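PDB 5VP3: mnemiopsin 1 from Mnemiopsis leidyi, which probably emits blue light when calcium binding to its EF-hands triggers decarboxylation of a pre-bound peroxidised coelenterazine, as in other ctenophore photoproteins. Local coordinates for residues Q73-F84 with L123-V134. Numbering follows the deposited sequence.
Sequences QVEKMRAAVHTF and LIALLSNAYYDV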
loop_
_atom_site.group_PDB
_atom_site.type_symbol
_atom_site.label_atom_id
_atom_site.label_comp_id
_atom_site.label_asym_id
_atom_site.label_seq_id
_atom_site.Cartn_x
_atom_site.Cartn_y
_atom_site.Cartn_z
ATOM N N GLN A 73 -18.389 0.496 -2.432
ATOM C CA GLN A 73 -17.197 0.223 -1.642
ATOM C C GLN A 73 -16.090 -0.349 -2.507
ATOM O O GLN A 73 -14.927 0.046 -2.388
ATOM C CB GLN A 73 -17.538 -0.752 -0.544
ATOM C CG GLN A 73 -17.959 0.005 0.629
ATOM C CD GLN A 73 -18.872 -0.745 1.479
ATOM O OE1 GLN A 73 -19.024 -2.003 1.376
ATOM N NE2 GLN A 73 -19.580 0.024 2.300
ATOM N N VAL A 74 -16.447 -1.277 -3.397
ATOM C CA VAL A 74 -15.452 -1.963 -4.214
ATOM C C VAL A 74 -14.813 -0.977 -5.161
ATOM O O VAL A 74 -13.590 -1.003 -5.384
ATOM C CB VAL A 74 -16.097 -3.142 -4.978
ATOM C CG1 VAL A 74 -15.140 -3.727 -6.015
ATOM C CG2 VAL A 74 -16.486 -4.257 -4.031
ATOM N N GLU A 75 -15.622 -0.055 -5.691
ATOM C CA GLU A 75 -15.105 0.937 -6.622
ATOM C C GLU A 75 -14.180 1.924 -5.904
ATOM O O GLU A 75 -13.145 2.312 -6.442
ATOM C CB GLU A 75 -16.288 1.631 -7.316
ATOM C CG GLU A 75 -15.909 2.831 -8.141
ATOM C CD GLU A 75 -15.038 2.512 -9.383
ATOM O OE1 GLU A 75 -14.935 1.330 -9.864
ATOM O OE2 GLU A 75 -14.451 3.488 -9.885
ATOM N N LYS A 76 -14.518 2.320 -4.680
ATOM C CA LYS A 76 -13.588 3.123 -3.881
ATOM C C LYS A 76 -12.252 2.416 -3.652
ATOM O O LYS A 76 -11.197 3.067 -3.649
ATOM C CB LYS A 76 -14.206 3.478 -2.525
ATOM C CG LYS A 76 -15.281 4.526 -2.596
ATOM C CD LYS A 76 -14.757 5.861 -3.193
ATOM C CE LYS A 76 -15.845 6.949 -3.280
ATOM N NZ LYS A 76 -16.401 7.254 -1.921
ATOM N N MET A 77 -12.283 1.109 -3.356
ATOM C CA MET A 77 -11.057 0.357 -3.151
ATOM C C MET A 77 -10.250 0.278 -4.434
ATOM O O MET A 77 -9.022 0.454 -4.412
ATOM C CB MET A 77 -11.378 -1.058 -2.656
ATOM C CG MET A 77 -10.184 -2.035 -2.776
ATOM S SD MET A 77 -10.471 -3.629 -2.010
ATOM C CE MET A 77 -11.573 -4.386 -3.176
ATOM N N ARG A 78 -10.917 -0.037 -5.555
ATOM C CA ARG A 78 -10.251 -0.051 -6.862
ATOM C C ARG A 78 -9.566 1.284 -7.126
ATOM O O ARG A 78 -8.387 1.328 -7.473
ATOM C CB ARG A 78 -11.253 -0.358 -7.988
ATOM C CG ARG A 78 -10.639 -0.530 -9.415
ATOM C CD ARG A 78 -11.619 -0.161 -10.558
ATOM N NE ARG A 78 -12.040 1.240 -10.402
ATOM C CZ ARG A 78 -11.261 2.311 -10.628
ATOM N NH1 ARG A 78 -10.019 2.170 -11.059
ATOM N NH2 ARG A 78 -11.726 3.542 -10.406
ATOM N N ALA A 79 -10.307 2.388 -6.973
ATOM C CA ALA A 79 -9.739 3.719 -7.181
ATOM C C ALA A 79 -8.540 3.963 -6.291
ATOM O O ALA A 79 -7.547 4.566 -6.718
ATOM C CB ALA A 79 -10.790 4.784 -6.886
ATOM N N ALA A 80 -8.675 3.640 -5.001
ATOM C CA ALA A 80 -7.587 3.898 -4.056
ATOM C C ALA A 80 -6.342 3.100 -4.404
ATOM O O ALA A 80 -5.224 3.618 -4.333
ATOM C CB ALA A 80 -8.038 3.556 -2.648
ATOM N N VAL A 81 -6.521 1.825 -4.777
ATOM C CA VAL A 81 -5.392 1.000 -5.152
ATOM C C VAL A 81 -4.734 1.562 -6.393
ATOM O O VAL A 81 -3.510 1.626 -6.480
ATOM C CB VAL A 81 -5.824 -0.468 -5.359
ATOM C CG1 VAL A 81 -4.684 -1.283 -5.858
ATOM C CG2 VAL A 81 -6.284 -1.063 -4.066
ATOM N N HIS A 82 -5.523 2.007 -7.359
ATOM C CA HIS A 82 -4.934 2.577 -8.566
ATOM C C HIS A 82 -4.111 3.810 -8.230
ATOM O O HIS A 82 -3.005 3.999 -8.749
ATOM C CB HIS A 82 -6.015 2.982 -9.555
ATOM C CG HIS A 82 -6.421 1.912 -10.481
ATOM N ND1 HIS A 82 -7.245 0.878 -10.102
ATOM C CD2 HIS A 82 -6.148 1.729 -11.790
ATOM C CE1 HIS A 82 -7.469 0.101 -11.150
ATOM N NE2 HIS A 82 -6.816 0.599 -12.183
ATOM N N THR A 83 -4.666 4.694 -7.414
ATOM C CA THR A 83 -3.960 5.924 -7.088
ATOM C C THR A 83 -2.692 5.607 -6.325
ATOM O O THR A 83 -1.621 6.162 -6.606
ATOM C CB THR A 83 -4.859 6.835 -6.253
ATOM O OG1 THR A 83 -6.034 7.178 -6.987
ATOM C CG2 THR A 83 -4.117 8.103 -5.854
ATOM N N PHE A 84 -2.805 4.718 -5.339
ATOM C CA PHE A 84 -1.663 4.346 -4.520
ATOM C C PHE A 84 -0.533 3.811 -5.383
ATOM O O PHE A 84 0.610 4.271 -5.276
ATOM C CB PHE A 84 -2.082 3.310 -3.474
ATOM C CG PHE A 84 -1.021 3.028 -2.434
ATOM C CD1 PHE A 84 -0.755 3.936 -1.436
ATOM C CD2 PHE A 84 -0.330 1.834 -2.447
ATOM C CE1 PHE A 84 0.184 3.662 -0.471
ATOM C CE2 PHE A 84 0.618 1.537 -1.489
ATOM C CZ PHE A 84 0.890 2.445 -0.498
ATOM N N LEU A 123 -1.856 9.339 1.058
ATOM C CA LEU A 123 -2.415 8.349 0.146
ATOM C C LEU A 123 -2.452 6.990 0.802
ATOM O O LEU A 123 -3.267 6.147 0.408
ATOM C CB LEU A 123 -1.639 8.288 -1.168
ATOM C CG LEU A 123 -1.619 9.608 -1.941
ATOM C CD1 LEU A 123 -0.816 9.488 -3.227
ATOM C CD2 LEU A 123 -3.030 10.035 -2.266
ATOM N N ILE A 124 -1.634 6.786 1.829
ATOM C CA ILE A 124 -1.731 5.550 2.601
ATOM C C ILE A 124 -3.045 5.511 3.350
ATOM O O ILE A 124 -3.667 4.461 3.459
ATOM C CB ILE A 124 -0.569 5.399 3.586
ATOM C CG1 ILE A 124 0.754 5.274 2.845
ATOM C CG2 ILE A 124 -0.813 4.151 4.469
ATOM C CD1 ILE A 124 1.978 5.226 3.779
ATOM N N ALA A 125 -3.464 6.653 3.910
ATOM C CA ALA A 125 -4.739 6.707 4.622
ATOM C C ALA A 125 -5.897 6.508 3.672
ATOM O O ALA A 125 -6.882 5.853 4.016
ATOM C CB ALA A 125 -4.885 8.042 5.354
ATOM N N LEU A 126 -5.806 7.082 2.477
ATOM C CA LEU A 126 -6.812 6.825 1.449
ATOM C C LEU A 126 -6.944 5.322 1.168
ATOM O O LEU A 126 -8.055 4.786 1.059
ATOM C CB LEU A 126 -6.440 7.592 0.158
ATOM C CG LEU A 126 -7.145 7.198 -1.152
ATOM C CD1 LEU A 126 -8.589 7.676 -1.157
ATOM C CD2 LEU A 126 -6.474 7.765 -2.341
ATOM N N LEU A 127 -5.819 4.630 0.996
ATOM C CA LEU A 127 -5.873 3.191 0.722
ATOM C C LEU A 127 -6.468 2.435 1.906
ATOM O O LEU A 127 -7.300 1.539 1.740
ATOM C CB LEU A 127 -4.466 2.698 0.419
ATOM C CG LEU A 127 -4.218 1.238 0.081
ATOM C CD1 LEU A 127 -4.785 0.957 -1.245
ATOM C CD2 LEU A 127 -2.746 0.914 0.061
ATOM N N SER A 128 -6.083 2.808 3.118
ATOM C CA SER A 128 -6.563 2.091 4.296
ATOM C C SER A 128 -8.055 2.290 4.491
ATOM O O SER A 128 -8.786 1.325 4.763
ATOM C CB SER A 128 -5.781 2.562 5.524
ATOM O OG SER A 128 -6.221 1.933 6.693
ATOM N N ASN A 129 -8.539 3.528 4.354
ATOM C CA ASN A 129 -9.961 3.794 4.568
ATOM C C ASN A 129 -10.853 3.215 3.471
ATOM O O ASN A 129 -12.035 2.911 3.730
ATOM C CB ASN A 129 -10.163 5.300 4.718
ATOM C CG ASN A 129 -9.732 5.784 6.112
ATOM O OD1 ASN A 129 -10.071 5.165 7.111
ATOM N ND2 ASN A 129 -8.954 6.845 6.175
ATOM N N ALA A 130 -10.318 3.004 2.266
ATOM C CA ALA A 130 -11.116 2.311 1.261
ATOM C C ALA A 130 -11.172 0.817 1.539
ATOM O O ALA A 130 -12.222 0.171 1.368
ATOM C CB ALA A 130 -10.545 2.558 -0.132
ATOM N N TYR A 131 -10.059 0.236 1.928
ATOM C CA TYR A 131 -10.092 -1.178 2.249
ATOM C C TYR A 131 -10.958 -1.426 3.468
ATOM O O TYR A 131 -11.619 -2.464 3.567
ATOM C CB TYR A 131 -8.696 -1.680 2.527
ATOM C CG TYR A 131 -8.020 -2.372 1.389
ATOM C CD1 TYR A 131 -7.226 -1.675 0.516
ATOM C CD2 TYR A 131 -8.140 -3.740 1.217
ATOM C CE1 TYR A 131 -6.564 -2.318 -0.523
ATOM C CE2 TYR A 131 -7.511 -4.381 0.190
ATOM C CZ TYR A 131 -6.722 -3.652 -0.695
ATOM O OH TYR A 131 -6.037 -4.257 -1.724
ATOM N N TYR A 132 -10.928 -0.494 4.415
ATOM C CA TYR A 132 -11.648 -0.642 5.673
ATOM C C TYR A 132 -13.053 -1.134 5.429
ATOM O O TYR A 132 -13.483 -2.147 5.980
ATOM C CB TYR A 132 -11.694 0.702 6.398
ATOM C CG TYR A 132 -12.092 0.664 7.845
ATOM C CD1 TYR A 132 -11.148 0.495 8.825
ATOM C CD2 TYR A 132 -13.419 0.886 8.236
ATOM C CE1 TYR A 132 -11.504 0.491 10.196
ATOM C CE2 TYR A 132 -13.785 0.878 9.574
ATOM C CZ TYR A 132 -12.821 0.686 10.546
ATOM O OH TYR A 132 -13.176 0.703 11.858
ATOM N N ASP A 133 -13.791 -0.393 4.620
ATOM C CA ASP A 133 -15.181 -0.721 4.390
ATOM C C ASP A 133 -15.318 -2.062 3.690
ATOM O O ASP A 133 -16.289 -2.777 3.894
ATOM C CB ASP A 133 -15.830 0.389 3.577
ATOM C CG ASP A 133 -15.832 1.707 4.307
ATOM O OD1 ASP A 133 -15.857 1.695 5.553
ATOM O OD2 ASP A 133 -15.819 2.743 3.628
ATOM N N VAL A 134 -14.382 -2.412 2.831
ATOM C CA VAL A 134 -14.488 -3.701 2.172
ATOM C C VAL A 134 -14.210 -4.826 3.167
ATOM O O VAL A 134 -14.878 -5.871 3.154
ATOM C CB VAL A 134 -13.544 -3.708 0.955
ATOM C CG1 VAL A 134 -13.464 -5.054 0.318
ATOM C CG2 VAL A 134 -14.048 -2.719 -0.068
HETATM O O HOH W 1 -14.462 0.941 0.566
HETATM O O HOH W 2 -18.636 2.781 3.210
#
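A80 and A130 meet methyl to methyl (CB to CB 3.7 Å) where 73-84, on helix 71-87, runs antiparallel to 123-134, on helix 123-135; the axes of these segments approach to 8.3 Å and cross at -155°. The small side chains permit this closeness: the A130 methyl also rests on the backbone of K76 and M77, while that of A80 lies against the L126 carbonyl oxygen and CG.

Two aromatic contacts follow. CD2 of L127 sits almost over the centre of the F84 ring, 3.6 Å from its centroid and 10° off the normal, a CH-pi contact; CG1 of I124 reaches the ring edge at CE1. The other L127 branch, CD1, packs on CG2 of V81. In a Met-aromatic contact, M77 SD lies above one face of Y131, 3.8 Å from CE2 and displaced toward the rim. M77 extends through its first two torsions, then bends at chi3 (75°), bringing CE 4.0 Å from V134 CG1.

Polar links gather at the Q73 end. Water 1 donates to Q73 O and perhaps also to A130 O, a doubtful link between the two backbones because its 2.5 Å is improbably short; water 2 accepts from Q73 NE2 and gives a weak bond to D133 OD2. Alongside this water-mediated link, Q73 CG packs on D133 CB at 3.7 Å.

Beyond the pair, F84 meets the ring of F108 and Y131 that of F186, tying the interface to helices 101-117 and 179-190. Helix 123-135 leads directly into the cadmium-bound loop containing D136, D140, T142 and E147, so the contact packs the entering helix of an EF-hand helix-loop-helix against helix 71-87.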